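Local coordinates for 5-formaminoimidazole-4-carboxamide-1-(beta)-D-ribofuranosyl 5'-monophosphate synthetase (Methanocaldococcus jannaschii, PDB 2R7M), which catalyses the ATP- and formate-dependent formylation of AICAR to FAICAR without folates, a late step of purine biosynthesis, at residues A[224-229]-A[314-319]. Residues are numbered along the deposited sequence; the frame is centred on the assembly and turned at random.
Sequences GMDKRY and RVDGGT. With AMP (adenosine monophosphate), chain F.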
loop_
_atom_site.group_PDB
_atom_site.type_symbol
_atom_site.label_atom_id
_atom_site.label_comp_id
_atom_site.label_asym_id
_atom_site.label_seq_id
_atom_site.Cartn_x
_atom_site.Cartn_y
_atom_site.Cartn_z
ATOM N N GLY A 224 -9.824 -5.483 -18.647
ATOM C CA GLY A 224 -11.130 -5.502 -17.999
ATOM C C GLY A 224 -12.317 -5.704 -18.928
ATOM O O GLY A 224 -12.154 -5.892 -20.137
ATOM N N MET A 225 -13.519 -5.662 -18.350
ATOM C CA MET A 225 -14.762 -5.883 -19.084
ATOM C C MET A 225 -15.890 -5.124 -18.423
ATOM O O MET A 225 -15.924 -5.022 -17.192
ATOM C CB MET A 225 -15.156 -7.358 -19.068
ATOM C CG MET A 225 -14.183 -8.297 -19.737
ATOM S SD MET A 225 -14.777 -9.983 -19.546
ATOM C CE MET A 225 -13.415 -10.838 -20.361
ATOM N N ASP A 226 -16.812 -4.617 -19.246
ATOM C CA ASP A 226 -18.058 -4.030 -18.779
ATOM C C ASP A 226 -19.247 -4.457 -19.649
ATOM O O ASP A 226 -19.089 -4.957 -20.765
ATOM C CB ASP A 226 -17.970 -2.495 -18.791
ATOM C CG ASP A 226 -17.999 -1.906 -20.214
ATOM O OD1 ASP A 226 -16.979 -2.018 -20.928
ATOM O OD2 ASP A 226 -19.030 -1.303 -20.614
ATOM N N LYS A 227 -20.448 -4.226 -19.135
ATOM C CA LYS A 227 -21.634 -4.261 -19.972
ATOM C C LYS A 227 -22.229 -2.855 -20.032
ATOM O O LYS A 227 -22.181 -2.103 -19.060
ATOM C CB LYS A 227 -22.647 -5.286 -19.455
ATOM C CG LYS A 227 -23.393 -4.872 -18.206
ATOM C CD LYS A 227 -24.386 -5.949 -17.798
ATOM C CE LYS A 227 -25.656 -5.335 -17.243
ATOM N NZ LYS A 227 -26.639 -6.356 -16.804
ATOM N N ARG A 228 -22.771 -2.502 -21.189
ATOM C CA ARG A 228 -23.393 -1.204 -21.392
ATOM C C ARG A 228 -24.659 -1.031 -20.571
ATOM O O ARG A 228 -25.366 -1.999 -20.263
ATOM C CB ARG A 228 -23.744 -1.000 -22.871
ATOM C CG ARG A 228 -22.613 -1.269 -23.832
ATOM C CD ARG A 228 -21.432 -0.370 -23.531
ATOM N NE ARG A 228 -20.571 -0.200 -24.698
ATOM C CZ ARG A 228 -19.242 -0.118 -24.650
ATOM N NH1 ARG A 228 -18.606 -0.208 -23.491
ATOM N NH2 ARG A 228 -18.548 0.036 -25.768
ATOM N N TYR A 229 -24.936 0.221 -20.224
ATOM C CA TYR A 229 -26.156 0.603 -19.534
ATOM C C TYR A 229 -26.773 1.661 -20.438
ATOM O O TYR A 229 -26.299 2.802 -20.500
ATOM C CB TYR A 229 -25.816 1.171 -18.159
ATOM C CG TYR A 229 -26.926 1.133 -17.152
ATOM C CD1 TYR A 229 -27.921 0.164 -17.217
ATOM C CD2 TYR A 229 -26.966 2.047 -16.105
ATOM C CE1 TYR A 229 -28.934 0.122 -16.278
ATOM C CE2 TYR A 229 -27.967 2.006 -15.158
ATOM C CZ TYR A 229 -28.951 1.040 -15.258
ATOM O OH TYR A 229 -29.964 0.993 -14.339
ATOM N N ARG A 314 -9.270 2.527 -30.181
ATOM C CA ARG A 314 -8.607 3.253 -29.112
ATOM C C ARG A 314 -9.307 2.929 -27.798
ATOM O O ARG A 314 -10.032 1.941 -27.712
ATOM C CB ARG A 314 -8.581 4.760 -29.391
ATOM C CG ARG A 314 -9.779 5.280 -30.151
ATOM C CD ARG A 314 -11.051 5.095 -29.369
ATOM N NE ARG A 314 -12.205 5.542 -30.133
ATOM C CZ ARG A 314 -13.442 5.592 -29.653
ATOM N NH1 ARG A 314 -14.432 6.012 -30.429
ATOM N NH2 ARG A 314 -13.688 5.228 -28.399
ATOM N N VAL A 315 -9.087 3.747 -26.774
ATOM C CA VAL A 315 -9.694 3.489 -25.478
ATOM C C VAL A 315 -11.211 3.672 -25.566
ATOM O O VAL A 315 -11.686 4.617 -26.192
ATOM C CB VAL A 315 -9.053 4.359 -24.354
ATOM C CG1 VAL A 315 -9.356 5.836 -24.551
ATOM C CG2 VAL A 315 -9.460 3.859 -22.972
ATOM N N ASP A 316 -11.945 2.738 -24.960
ATOM C CA ASP A 316 -13.409 2.691 -24.991
ATOM C C ASP A 316 -13.994 3.174 -23.656
ATOM O O ASP A 316 -13.413 2.939 -22.592
ATOM C CB ASP A 316 -13.855 1.250 -25.296
ATOM C CG ASP A 316 -15.370 1.055 -25.213
ATOM O OD1 ASP A 316 -16.033 1.090 -26.270
ATOM O OD2 ASP A 316 -15.899 0.845 -24.102
ATOM N N GLY A 317 -15.145 3.839 -23.717
ATOM C CA GLY A 317 -15.770 4.439 -22.530
ATOM C C GLY A 317 -15.976 3.497 -21.359
ATOM O O GLY A 317 -16.052 3.930 -20.212
ATOM N N GLY A 318 -16.084 2.207 -21.647
ATOM C CA GLY A 318 -16.328 1.210 -20.613
ATOM C C GLY A 318 -15.188 1.018 -19.617
ATOM O O GLY A 318 -15.378 0.381 -18.583
ATOM N N THR A 319 -14.007 1.559 -19.924
ATOM C CA THR A 319 -12.846 1.434 -19.032
ATOM C C THR A 319 -13.069 2.244 -17.772
ATOM O O THR A 319 -12.361 2.075 -16.782
ATOM C CB THR A 319 -11.528 1.892 -19.693
ATOM O OG1 THR A 319 -11.687 3.201 -20.264
ATOM C CG2 THR A 319 -11.106 0.930 -20.772
HETATM P P AMP F . -19.567 11.619 -25.737
HETATM O O1P AMP F . -20.840 11.737 -26.547
HETATM O O2P AMP F . -18.601 12.762 -25.962
HETATM O O3P AMP F . -19.779 11.291 -24.278
HETATM O "O5'" AMP F . -18.813 10.309 -26.295
HETATM C "C5'" AMP F . -18.463 10.154 -27.666
HETATM C "C4'" AMP F . -18.795 8.733 -28.141
HETATM O "O4'" AMP F . -18.042 7.738 -27.432
HETATM C "C3'" AMP F . -20.266 8.365 -27.964
HETATM O "O3'" AMP F . -20.976 8.565 -29.183
HETATM C "C2'" AMP F . -20.271 6.899 -27.577
HETATM O "O2'" AMP F . -20.474 6.047 -28.707
HETATM C "C1'" AMP F . -18.876 6.634 -27.047
HETATM N N9 AMP F . -18.951 6.540 -25.567
HETATM C C8 AMP F . -18.854 7.580 -24.724
HETATM N N7 AMP F . -18.957 7.170 -23.442
HETATM C C5 AMP F . -19.122 5.837 -23.452
HETATM C C6 AMP F . -19.293 4.785 -22.426
HETATM N N6 AMP F . -19.313 5.107 -21.104
HETATM N N1 AMP F . -19.447 3.509 -22.860
HETATM C C2 AMP F . -19.434 3.198 -24.167
HETATM N N3 AMP F . -19.285 4.104 -25.148
HETATM C C4 AMP F . -19.126 5.421 -24.857
#
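OD2 of D316 is gripped by two donors: R228 NH1 reaches it on its syn lone pair, 3.0 Å away, and the backbone N of G318 comes from above the carboxylate plane at 2.8 Å, closing an Asx turn. R228 NH2 takes the other oxygen, D316 OD1, at 2.8 Å, so the guanidinium meets the carboxylate end-on in a two-pronged salt bridge, the planes only 4° apart. The chi1 of D316, 174°, swings CG to the far side from the backbone N and carries the carboxylate out to the strand. NH1 of R228 also bonds D226 OD2 at 3.1 Å, tying both aspartates to one arginine and probably offsetting the repulsion between them. D226 is held further by H210 and N258, and its OD1 lies 3.3 Å from G318 CA. The C2 edge of the AMP adenine stands over one face of the guanidinium, C2 3.4 Å from R228 CZ, the base upright on it and not stacked; G317 CA lies over the face of the base, 3.5 Å from AMP C6. R228 and G317 thus line the AMP site, beside N258, a residue that binds AICAR, with D226 and D316 behind as a second shell that positions the guanidinium. A leucine in place of R228 would probably leave D226 and D316 facing each other without the shared positive charge, and the C2 edge of the base without the guanidinium it stands on. The contact is buried in the ATP-grasp region, where strand 219-230, between strands 253-263 and 205-214 of the antiparallel sheet, meets the loop that leads from strand 306-312 toward helix 339-353.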